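Peptidoglycan glycosyltransferase (Eggerthella lenta, PDB 4MNR) is a penicillin-binding protein whose modelled chain combines a dimerisation-type domain with a penicillin-binding domain of the beta-lactamase-like fold. Local coordinates at residues L322-A325 with M326-T329; T369-G372 with R373-V377; L379-Q383 with N384-T388; E436-G439 with T440-Q444; L447-A450 with L451-Q454. One frame throughout, in Å; residues are numbered along the deposited sequence. Where two conformers were deposited one is given.

Contact 1. Residues L322-A325 with M326-T329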
loop_
_atom_site.group_PDB
_atom_site.type_symbol
_atom_site.label_atom_id
_atom_site.label_comp_id
_atom_site.label_asym_id
_atom_site.label_seq_id
_atom_site.Cartn_x
_atom_site.Cartn_y
_atom_site.Cartn_z
ATOM N N LEU A 322 -1.654 1.466 -1.339
ATOM C CA LEU A 322 -1.225 1.209 -2.713
ATOM C C LEU A 322 0.127 1.858 -3.006
ATOM O O LEU A 322 1.013 1.214 -3.585
ATOM C CB LEU A 322 -2.284 1.724 -3.695
ATOM C CG LEU A 322 -1.937 1.618 -5.176
ATOM C CD1 LEU A 322 -1.652 0.163 -5.590
ATOM C CD2 LEU A 322 -3.054 2.210 -6.037
ATOM N N GLU A 323 0.300 3.112 -2.574
ATOM C CA GLU A 323 1.573 3.800 -2.765
ATOM C C GLU A 323 2.701 3.062 -2.042
ATOM O O GLU A 323 3.787 2.900 -2.592
ATOM C CB GLU A 323 1.510 5.249 -2.280
ATOM C CG GLU A 323 2.874 5.928 -2.146
ATOM C CD GLU A 323 3.610 6.104 -3.479
ATOM O OE1 GLU A 323 2.958 6.322 -4.523
ATOM O OE2 GLU A 323 4.859 6.025 -3.480
HETATM N N MSE A 324 2.452 2.606 -0.820
HETATM C CA MSE A 324 3.505 1.882 -0.109
HETATM C C MSE A 324 3.840 0.545 -0.759
HETATM O O MSE A 324 4.982 0.108 -0.739
HETATM C CB MSE A 324 3.185 1.728 1.390
HETATM C CG MSE A 324 3.052 3.060 2.108
HETATM SE SE MSE A 324 4.527 4.306 1.750
HETATM C CE MSE A 324 6.017 3.205 2.369
ATOM N N ALA A 325 2.853 -0.101 -1.368
ATOM C CA ALA A 325 3.124 -1.303 -2.127
ATOM C C ALA A 325 3.977 -0.957 -3.343
ATOM O O ALA A 325 4.900 -1.689 -3.672
ATOM C CB ALA A 325 1.823 -1.987 -2.542
HETATM N N MSE A 326 3.678 0.170 -3.984
HETATM C CA MSE A 326 4.494 0.637 -5.108
HETATM C C MSE A 326 5.936 0.921 -4.697
HETATM O O MSE A 326 6.870 0.659 -5.455
HETATM C CB MSE A 326 3.865 1.861 -5.772
HETATM C CG MSE A 326 2.516 1.503 -6.427
HETATM SE SE MSE A 326 1.529 3.096 -6.951
HETATM C CE MSE A 326 2.904 3.895 -7.996
ATOM N N VAL A 327 6.125 1.458 -3.493
ATOM C CA VAL A 327 7.480 1.651 -2.981
ATOM C C VAL A 327 8.193 0.304 -2.898
ATOM O O VAL A 327 9.340 0.162 -3.311
ATOM C CB VAL A 327 7.469 2.351 -1.597
ATOM C CG1 VAL A 327 8.840 2.246 -0.947
ATOM C CG2 VAL A 327 7.068 3.801 -1.743
ATOM N N GLY A 328 7.493 -0.699 -2.381
ATOM C CA GLY A 328 8.018 -2.046 -2.350
ATOM C C GLY A 328 8.341 -2.604 -3.729
ATOM O O GLY A 328 9.366 -3.269 -3.917
ATOM N N THR A 329 7.470 -2.354 -4.701
ATOM C CA THR A 329 7.732 -2.893 -6.035
ATOM C C THR A 329 8.970 -2.248 -6.668
ATOM O O THR A 329 9.659 -2.905 -7.428
ATOM C CB THR A 329 6.527 -2.824 -7.008
ATOM O OG1 THR A 329 6.198 -1.459 -7.307
ATOM C CG2 THR A 329 5.318 -3.548 -6.418
#
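Leu322 carries CG on the far side of CB from its own nitrogen (chi1 176°), whereas the selenomethionine Met326 folds its CG back beside the backbone N (chi1 -65°). Together these turns bring Leu322 CG to 4.2 Å from Met326 SE, the two chains slanting past each other one helical turn apart. Met326 CG sits 3.2 Å from Leu322 O, the carbonyl that also accepts Met326 N at 2.9 Å. Next along the helix, Glu323 bends at chi2 and lays its carboxylate beside Val327, with OE2 3.6 Å from CG2. That carboxylate is buried, and OE1 has no polar partner in the model. At the far end Thr329 turns OG1 between its N and carbonyl carbon (chi1 66°), from where it donates to Met326 O at 2.9 Å, a helical hydroxyl returning its hydrogen to the preceding turn. Ala325 and Leu322 rest on strand 130-135, Met324 on Trp413 and Val415 of strand 409-418, and Val327 on helix 188-197. This is the buried helix of the penicillin-binding fold, wedged between its five-stranded sheet and the helix that opens at the lysine of a Ser-Thr-Phe-Lys sequence, which matches the family's S-x-x-K motif.

Contact 2. Residues T369-G372 with R373-V377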
loop_
_atom_site.group_PDB
_atom_site.type_symbol
_atom_site.label_atom_id
_atom_site.label_comp_id
_atom_site.label_asym_id
_atom_site.label_seq_id
_atom_site.Cartn_x
_atom_site.Cartn_y
_atom_site.Cartn_z
ATOM N N THR A 369 21.178 -0.838 -9.366
ATOM C CA THR A 369 22.184 -1.031 -8.324
ATOM C C THR A 369 21.669 -0.578 -6.960
ATOM O O THR A 369 21.842 -1.274 -5.952
ATOM C CB THR A 369 23.491 -0.293 -8.664
ATOM O OG1 THR A 369 24.039 -0.839 -9.870
ATOM C CG2 THR A 369 24.517 -0.449 -7.544
ATOM N N THR A 370 21.030 0.587 -6.926
ATOM C CA THR A 370 20.509 1.093 -5.663
ATOM C C THR A 370 19.422 0.181 -5.100
ATOM O O THR A 370 19.429 -0.152 -3.910
ATOM C CB THR A 370 19.940 2.502 -5.831
ATOM O OG1 THR A 370 21.007 3.395 -6.160
ATOM C CG2 THR A 370 19.270 2.957 -4.544
ATOM N N ALA A 371 18.503 -0.248 -5.965
ATOM C CA ALA A 371 17.420 -1.133 -5.542
ATOM C C ALA A 371 17.986 -2.401 -4.910
ATOM O O ALA A 371 17.499 -2.857 -3.886
ATOM C CB ALA A 371 16.530 -1.505 -6.727
ATOM N N GLY A 372 19.018 -2.963 -5.533
ATOM C CA GLY A 372 19.623 -4.181 -5.031
ATOM C C GLY A 372 20.285 -3.975 -3.680
ATOM O O GLY A 372 20.237 -4.856 -2.823
ATOM N N ARG A 373 20.900 -2.811 -3.481
ATOM C CA ARG A 373 21.576 -2.543 -2.214
ATOM C C ARG A 373 20.546 -2.390 -1.122
ATOM O O ARG A 373 20.750 -2.841 0.008
ATOM C CB ARG A 373 22.420 -1.266 -2.295
ATOM C CG ARG A 373 23.672 -1.414 -3.141
ATOM C CD ARG A 373 24.256 -0.054 -3.470
ATOM N NE ARG A 373 24.837 0.580 -2.287
ATOM C CZ ARG A 373 25.259 1.841 -2.253
ATOM N NH1 ARG A 373 25.139 2.618 -3.328
ATOM N NH2 ARG A 373 25.800 2.321 -1.145
ATOM N N VAL A 374 19.434 -1.741 -1.454
ATOM C CA VAL A 374 18.352 -1.578 -0.477
ATOM C C VAL A 374 17.725 -2.930 -0.140
ATOM O O VAL A 374 17.447 -3.213 1.019
ATOM C CB VAL A 374 17.281 -0.613 -0.991
ATOM C CG1 VAL A 374 16.051 -0.590 -0.047
ATOM C CG2 VAL A 374 17.882 0.776 -1.150
ATOM N N ARG A 375 17.514 -3.759 -1.160
ATOM C CA ARG A 375 16.926 -5.077 -0.949
ATOM C C ARG A 375 17.792 -5.909 0.004
ATOM O O ARG A 375 17.278 -6.614 0.869
ATOM C CB ARG A 375 16.717 -5.792 -2.291
ATOM C CG ARG A 375 15.641 -6.862 -2.272
ATOM C CD ARG A 375 15.144 -7.171 -3.688
ATOM N NE ARG A 375 16.217 -7.687 -4.532
ATOM C CZ ARG A 375 16.770 -7.021 -5.542
ATOM N NH1 ARG A 375 17.753 -7.577 -6.237
ATOM N NH2 ARG A 375 16.344 -5.799 -5.857
ATOM N N ASP A 376 19.108 -5.799 -0.135
ATOM C CA ASP A 376 20.030 -6.512 0.750
ATOM C C ASP A 376 19.906 -6.043 2.214
ATOM O O ASP A 376 19.991 -6.850 3.151
ATOM C CB ASP A 376 21.469 -6.361 0.262
ATOM C CG ASP A 376 21.760 -7.186 -0.996
ATOM O OD1 ASP A 376 20.957 -8.085 -1.342
ATOM O OD2 ASP A 376 22.806 -6.933 -1.638
ATOM N N VAL A 377 19.722 -4.744 2.411
ATOM C CA VAL A 377 19.518 -4.224 3.767
ATOM C C VAL A 377 18.184 -4.717 4.336
ATOM O O VAL A 377 18.095 -5.081 5.510
ATOM C CB VAL A 377 19.555 -2.680 3.793
ATOM C CG1 VAL A 377 19.199 -2.152 5.187
ATOM C CG2 VAL A 377 20.924 -2.189 3.381
HETATM O O HOH W 1 23.716 2.577 -5.839
#
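Thr370 and Arg373, three residues apart on helix 368-384, are joined through a water. It donates to Thr370 OG1 at 2.8 Å and accepts from Arg373 NH1 at 2.9 Å, lying in the plane of the guanidinium at its edge. The aliphatic part of Arg373 runs back past Thr369, CD 4.1 Å from Thr369 CG2, and a bend at chi3 (70°) then swings the guanidinium round so that NH1 meets the water. Both polar groups have further partners: Thr370 OG1 is hydrogen-bonded to Glu197, and Arg373 NH2 forms a salt bridge with Glu203. The water thus links two carboxylate-bound side chains, and Glu203 would be expected to steady the arginine's charge.

Arg375 is held differently. In one of its two modelled conformers, its guanidinium lies with one face over Gly372, NH2 coming 3.7 Å from Gly372 CA, while NH2 donates to Ile331 O and NE weakly to Ala420 O. Backbone groups are paired in the ordinary helical way: Val374 N gives its hydrogen to Thr370 O at 2.9 Å, Arg375 N to Ala371 O at 2.9 Å and Asp376 N to Gly372 O at 3.1 Å. Val374 packs on Ala193 and Leu196. The arrangement is that of an amphipathic helix docked by its apolar side on helix 188-197, with arginines tying its flanks to neighbouring segments.

Contact 3. Residues L379-Q383 with N384-T388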
loop_
_atom_site.group_PDB
_atom_site.type_symbol
_atom_site.label_atom_id
_atom_site.label_comp_id
_atom_site.label_asym_id
_atom_site.label_seq_id
_atom_site.Cartn_x
_atom_site.Cartn_y
_atom_site.Cartn_z
ATOM N N LEU A 379 16.668 -7.491 3.596
ATOM C CA LEU A 379 16.797 -8.893 3.958
ATOM C C LEU A 379 17.291 -8.949 5.395
ATOM O O LEU A 379 16.848 -9.777 6.190
ATOM C CB LEU A 379 17.764 -9.611 3.006
ATOM C CG LEU A 379 17.998 -11.098 3.256
ATOM C CD1 LEU A 379 16.678 -11.860 3.343
ATOM C CD2 LEU A 379 18.867 -11.664 2.140
ATOM N N GLY A 380 18.198 -8.032 5.733
ATOM C CA GLY A 380 18.723 -7.936 7.079
ATOM C C GLY A 380 17.677 -7.599 8.126
ATOM O O GLY A 380 17.776 -8.038 9.273
ATOM N N VAL A 381 16.683 -6.795 7.743
ATOM C CA VAL A 381 15.607 -6.446 8.655
ATOM C C VAL A 381 14.894 -7.707 9.116
ATOM O O VAL A 381 14.591 -7.874 10.303
ATOM C CB VAL A 381 14.590 -5.506 7.974
ATOM C CG1 VAL A 381 13.347 -5.353 8.841
ATOM C CG2 VAL A 381 15.239 -4.146 7.706
ATOM N N VAL A 382 14.666 -8.614 8.172
ATOM C CA VAL A 382 13.928 -9.831 8.469
ATOM C C VAL A 382 14.812 -10.892 9.142
ATOM O O VAL A 382 14.366 -11.625 10.030
ATOM C CB VAL A 382 13.249 -10.372 7.196
ATOM C CG1 VAL A 382 12.617 -11.745 7.461
ATOM C CG2 VAL A 382 12.208 -9.373 6.720
ATOM N N GLN A 383 16.080 -10.954 8.747
ATOM C CA GLN A 383 16.994 -11.924 9.346
ATOM C C GLN A 383 17.478 -11.549 10.744
ATOM O O GLN A 383 17.618 -12.424 11.616
ATOM C CB GLN A 383 18.192 -12.158 8.424
ATOM C CG GLN A 383 17.821 -12.806 7.100
ATOM C CD GLN A 383 19.036 -13.107 6.244
ATOM O OE1 GLN A 383 20.064 -12.443 6.352
ATOM N NE2 GLN A 383 18.925 -14.121 5.392
ATOM N N ASN A 384 17.723 -10.258 10.968
ATOM C CA ASN A 384 18.409 -9.816 12.176
ATOM C C ASN A 384 17.753 -8.657 12.918
ATOM O O ASN A 384 18.214 -8.259 13.990
ATOM C CB ASN A 384 19.851 -9.434 11.841
ATOM C CG ASN A 384 20.631 -10.589 11.241
ATOM O OD1 ASN A 384 20.625 -11.696 11.775
ATOM N ND2 ASN A 384 21.293 -10.341 10.120
ATOM N N GLY A 385 16.687 -8.109 12.357
ATOM C CA GLY A 385 16.111 -6.899 12.911
ATOM C C GLY A 385 14.683 -7.030 13.388
ATOM O O GLY A 385 14.280 -8.058 13.933
ATOM N N THR A 386 13.914 -5.965 13.193
ATOM C CA THR A 386 12.558 -5.899 13.726
ATOM C C THR A 386 11.583 -6.765 12.937
ATOM O O THR A 386 10.442 -6.946 13.353
ATOM C CB THR A 386 12.031 -4.460 13.659
ATOM O OG1 THR A 386 12.117 -3.995 12.309
ATOM C CG2 THR A 386 12.876 -3.547 14.546
ATOM N N GLY A 387 12.009 -7.285 11.794
ATOM C CA GLY A 387 11.083 -8.005 10.934
ATOM C C GLY A 387 11.117 -9.528 10.980
ATOM O O GLY A 387 10.637 -10.165 10.033
ATOM N N THR A 388 11.666 -10.120 12.040
ATOM C CA THR A 388 11.839 -11.583 12.082
ATOM C C THR A 388 10.540 -12.390 11.951
ATOM O O THR A 388 10.564 -13.527 11.470
ATOM C CB THR A 388 12.612 -12.056 13.337
ATOM O OG1 THR A 388 11.936 -11.612 14.522
ATOM C CG2 THR A 388 14.046 -11.513 13.316
#
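Val381 O takes two backbone hydrogens where helix 368-384 runs out, one from Gly385 N at 2.9 Å and one from Gly387 N at 3.0 Å. The donors come from opposite faces of the carbonyl plane, each about 50° out of it, so the oxygen is gripped from above and below. The Gly385 bond is the more bent, with 130° at the hydrogen. One residue back, Asn384 N still makes the normal helical bond to Gly380 O at 2.8 Å. The chain then curls over the helix end, through a type I turn from Gly385 to Thr388.

Around this backbone core the valines supply the packing. Val381 CG1, set opposite its own N by chi1 of 170°, slants past Thr386 with 3.9 Å to OG1, and Val382 CG1 lies 3.6 Å from Gly387 O. Thr388 completes the wrap with a CA-H...O contact, its CA 3.3 Å from Val382 O.

Farther out, Thr386 OG1 is hydrogen-bonded to Thr401 OG1, and the Thr386 backbone bonds to Glu238, which ties the turn to strand 398-406 and to helix 233-239. Thr401 belongs to strand 398-406 and to its Lys-Thr-Gly sequence, so this glycine-rich helix exit sits beside the K-T-G strand characteristic of the penicillin-binding family.

Contact 4. Residues E436-G439 with T440-Q444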
loop_
_atom_site.group_PDB
_atom_site.type_symbol
_atom_site.label_atom_id
_atom_site.label_comp_id
_atom_site.label_asym_id
_atom_site.label_seq_id
_atom_site.Cartn_x
_atom_site.Cartn_y
_atom_site.Cartn_z
ATOM N N GLU A 436 2.335 -3.950 18.830
ATOM C CA GLU A 436 3.644 -3.806 18.195
ATOM C C GLU A 436 3.987 -5.034 17.354
ATOM O O GLU A 436 3.891 -6.163 17.830
ATOM C CB GLU A 436 4.728 -3.572 19.246
ATOM C CG GLU A 436 6.102 -3.293 18.657
ATOM C CD GLU A 436 7.198 -3.304 19.706
ATOM O OE1 GLU A 436 6.877 -3.493 20.901
ATOM O OE2 GLU A 436 8.380 -3.132 19.336
ATOM N N GLY A 437 4.334 -4.803 16.089
ATOM C CA GLY A 437 4.761 -5.868 15.203
ATOM C C GLY A 437 3.670 -6.688 14.534
ATOM O O GLY A 437 3.973 -7.625 13.799
ATOM N N VAL A 438 2.405 -6.363 14.789
ATOM C CA VAL A 438 1.310 -7.199 14.280
ATOM C C VAL A 438 1.223 -7.162 12.753
ATOM O O VAL A 438 0.854 -8.154 12.108
ATOM C CB VAL A 438 -0.054 -6.855 14.947
ATOM C CG1 VAL A 438 -0.538 -5.463 14.548
ATOM C CG2 VAL A 438 -1.107 -7.910 14.606
ATOM N N GLY A 439 1.588 -6.023 12.171
ATOM C CA GLY A 439 1.570 -5.883 10.727
ATOM C C GLY A 439 2.497 -6.902 10.087
ATOM O O GLY A 439 2.149 -7.555 9.107
ATOM N N THR A 440 3.674 -7.059 10.682
ATOM C CA THR A 440 4.677 -7.980 10.173
ATOM C C THR A 440 4.212 -9.424 10.315
ATOM O O THR A 440 4.391 -10.233 9.408
ATOM C CB THR A 440 5.980 -7.790 10.940
ATOM O OG1 THR A 440 6.377 -6.418 10.817
ATOM C CG2 THR A 440 7.076 -8.712 10.382
ATOM N N ALA A 441 3.615 -9.736 11.460
ATOM C CA ALA A 441 3.123 -11.084 11.717
ATOM C C ALA A 441 2.001 -11.456 10.750
ATOM O O ALA A 441 1.936 -12.588 10.254
ATOM C CB ALA A 441 2.644 -11.204 13.157
ATOM N N LYS A 442 1.106 -10.515 10.477
ATOM C CA LYS A 442 0.020 -10.801 9.547
ATOM C C LYS A 442 0.503 -10.879 8.097
ATOM O O LYS A 442 -0.011 -11.677 7.318
ATOM C CB LYS A 442 -1.095 -9.765 9.673
ATOM C CG LYS A 442 -1.815 -9.816 11.009
ATOM C CD LYS A 442 -2.389 -11.186 11.293
ATOM C CE LYS A 442 -3.296 -11.153 12.506
ATOM N NZ LYS A 442 -3.765 -12.520 12.850
ATOM N N ALA A 443 1.479 -10.047 7.740
ATOM C CA ALA A 443 2.047 -10.076 6.398
ATOM C C ALA A 443 2.641 -11.444 6.102
ATOM O O ALA A 443 2.622 -11.886 4.956
ATOM C CB ALA A 443 3.117 -9.014 6.248
ATOM N N GLN A 444 3.179 -12.105 7.127
ATOM C CA GLN A 444 3.820 -13.400 6.920
ATOM C C GLN A 444 2.842 -14.379 6.278
ATOM O O GLN A 444 3.190 -15.089 5.325
ATOM C CB GLN A 444 4.348 -13.973 8.242
ATOM C CG GLN A 444 5.371 -15.101 8.079
ATOM C CD GLN A 444 4.755 -16.485 8.099
ATOM O OE1 GLN A 444 3.536 -16.642 8.158
ATOM N NE2 GLN A 444 5.609 -17.506 8.058
#
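This is the N-terminal turn of helix 438-453, started at the N-cap residue Gly437, whose O accepts from Ala441 N at 3.2 Å. The same oxygen has a weak second bond from Thr440 N, also 3.2 Å away and strongly bent. Gly437 has a positive phi of 82°, which turns the chain out of the preceding loop and points its carbonyl along the new helix. From there the bonds tighten: Lys442 N donates to Val438 O at 2.9 Å, and Ala443 N to Gly439 O at 2.9 Å.

Side chains meet chiefly through Val438 and Lys442. With chi1 of 67°, Val438 puts CG1 between its N and carbonyl carbon and sends CG2 along the helix, to 4.1 Å from Lys442 CG. The lysine's CG also presses close to Val438 O, at 3.3 Å; a bend at chi2 then leads the rest of the chain away from the first turn. On another side Thr440 CB lies 3.5 Å from Gly437 O.

Gly437 has no side chain with which to cap the helix; Ser412 OG of strand 409-418 is hydrogen-bonded to Gly439 N, in the first turn. Val438 also packs on Ile431, Thr440 and Ala443 on Phe414, and Lys442 on Ile429. A C-terminal helix packed on a face of the antiparallel sheet is a standard element of the beta-lactamase-like fold.

Contact 5. Residues L447-A450 with L451-Q454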
loop_
_atom_site.group_PDB
_atom_site.type_symbol
_atom_site.label_atom_id
_atom_site.label_comp_id
_atom_site.label_asym_id
_atom_site.label_seq_id
_atom_site.Cartn_x
_atom_site.Cartn_y
_atom_site.Cartn_z
ATOM N N LEU A 447 2.018 -13.385 2.556
ATOM C CA LEU A 447 3.147 -13.755 1.704
ATOM C C LEU A 447 3.229 -15.271 1.496
ATOM O O LEU A 447 3.464 -15.735 0.377
ATOM C CB LEU A 447 4.457 -13.272 2.316
ATOM C CG LEU A 447 4.857 -11.815 2.102
ATOM C CD1 LEU A 447 5.996 -11.474 3.037
ATOM C CD2 LEU A 447 5.264 -11.596 0.649
ATOM N N LYS A 448 3.042 -16.044 2.569
ATOM C CA LYS A 448 3.105 -17.504 2.482
ATOM C C LYS A 448 2.026 -17.997 1.527
ATOM O O LYS A 448 2.287 -18.838 0.677
ATOM C CB LYS A 448 2.937 -18.158 3.858
ATOM C CG LYS A 448 3.178 -19.655 3.876
ATOM C CD LYS A 448 2.962 -20.235 5.275
ATOM C CE LYS A 448 3.020 -21.757 5.268
ATOM N NZ LYS A 448 4.376 -22.267 4.932
ATOM N N THR A 449 0.819 -17.448 1.646
ATOM C CA THR A 449 -0.264 -17.862 0.762
ATOM C C THR A 449 0.050 -17.519 -0.684
ATOM O O THR A 449 -0.149 -18.351 -1.572
ATOM C CB THR A 449 -1.611 -17.238 1.174
ATOM O OG1 THR A 449 -1.980 -17.753 2.460
ATOM C CG2 THR A 449 -2.696 -17.615 0.173
ATOM N N ALA A 450 0.543 -16.309 -0.918
ATOM C CA ALA A 450 0.947 -15.926 -2.272
ATOM C C ALA A 450 2.003 -16.888 -2.838
ATOM O O ALA A 450 1.900 -17.310 -3.989
ATOM C CB ALA A 450 1.448 -14.490 -2.306
ATOM N N LEU A 451 3.001 -17.250 -2.033
ATOM C CA LEU A 451 4.050 -18.163 -2.511
ATOM C C LEU A 451 3.508 -19.563 -2.775
ATOM O O LEU A 451 3.933 -20.238 -3.709
ATOM C CB LEU A 451 5.219 -18.218 -1.521
ATOM C CG LEU A 451 5.928 -16.871 -1.402
ATOM C CD1 LEU A 451 6.770 -16.833 -0.141
ATOM C CD2 LEU A 451 6.801 -16.630 -2.621
ATOM N N GLU A 452 2.560 -20.003 -1.951
ATOM C CA GLU A 452 1.917 -21.299 -2.187
ATOM C C GLU A 452 1.132 -21.314 -3.506
ATOM O O GLU A 452 1.215 -22.281 -4.283
ATOM C CB GLU A 452 0.994 -21.643 -1.019
ATOM C CG GLU A 452 1.721 -21.998 0.266
ATOM C CD GLU A 452 0.791 -22.053 1.470
ATOM O OE1 GLU A 452 -0.401 -21.687 1.335
ATOM O OE2 GLU A 452 1.256 -22.465 2.552
ATOM N N VAL A 453 0.361 -20.249 -3.736
ATOM C CA VAL A 453 -0.466 -20.123 -4.935
ATOM C C VAL A 453 0.413 -20.124 -6.179
ATOM O O VAL A 453 0.094 -20.773 -7.186
ATOM C CB VAL A 453 -1.313 -18.837 -4.873
ATOM C CG1 VAL A 453 -1.872 -18.487 -6.247
ATOM C CG2 VAL A 453 -2.419 -19.002 -3.845
ATOM N N GLN A 454 1.547 -19.437 -6.077
ATOM C CA GLN A 454 2.501 -19.336 -7.179
ATOM C C GLN A 454 3.351 -20.601 -7.354
ATOM O O GLN A 454 4.101 -20.723 -8.322
ATOM C CB GLN A 454 3.391 -18.096 -7.001
ATOM C CG GLN A 454 2.641 -16.758 -7.093
ATOM C CD GLN A 454 3.537 -15.560 -6.819
ATOM O OE1 GLN A 454 4.646 -15.712 -6.308
ATOM N NE2 GLN A 454 3.056 -14.359 -7.152
#
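Lys448 and Glu452 lie one helical turn apart and meet in a long salt bridge, NZ 3.9 Å from OE2. Lysine carbons come closer than the ammonium: Lys448 CE is 3.3 Å from Glu452 OE2, and CG is 3.7 Å from that same oxygen. The lysine chain runs straight through chi3 and bends only at chi4 (66°), which turns NZ aside, leaving CE nearer to OE2 than the ammonium is. Glu452 points CG away from its carbonyl carbon (chi1 -71°) and stays extended beyond it, so that it lies back over the preceding turn and slants across the lysine.

Leu451 adopts the same first-torsion choice as Glu452, and its CG is brought to 3.2 Å from Leu447 O, the acceptor for Leu451 N. Gln454 does likewise, with CG 3.2 Å from Ala450 O; its amide reaches Arg424, NE2 donating to Arg424 O. Val453 puts CG2 in the same place, with CG1 opposite its N (chi1 164°), and CG2 reaches 4.3 Å from Thr449 CG2. Thr449 itself is fastened by OG1 to Asn445 O.

Leu447 and Ala450 settle on Val425 of strand 425-431, and Leu451 lies against Ile392. Thr449, Ala450 and Val453 meet helix 115-125 through Ala120, Ile117 and Lys116, placing this end of the terminal helix between a sheet strand and a neighbouring helix, with its charged pair on a more exposed flank.

Along the chain the five contacts follow one another without nesting or crossing, and each is local. Contact 1 belongs to helix 321-332, its centre about 5 Å from the centre of the chain. Contacts 2 and 3 share helix 368-384: contact 2 near its start, contact 3 where it ends and the chain turns toward strand 398-406. Helix 438-453 then holds contact 4 at its first turn and contact 5 at its last. Contacts 3 and 4 touch, Gly387 O lying 3.9 Å from Thr440 CG2, and so join the loop after helix 368-384 to the start of helix 438-453. Helices 321-332 and 438-453 pack on the two faces of the five-stranded sheet, centres of contacts 1 and 4 about 17 Å apart.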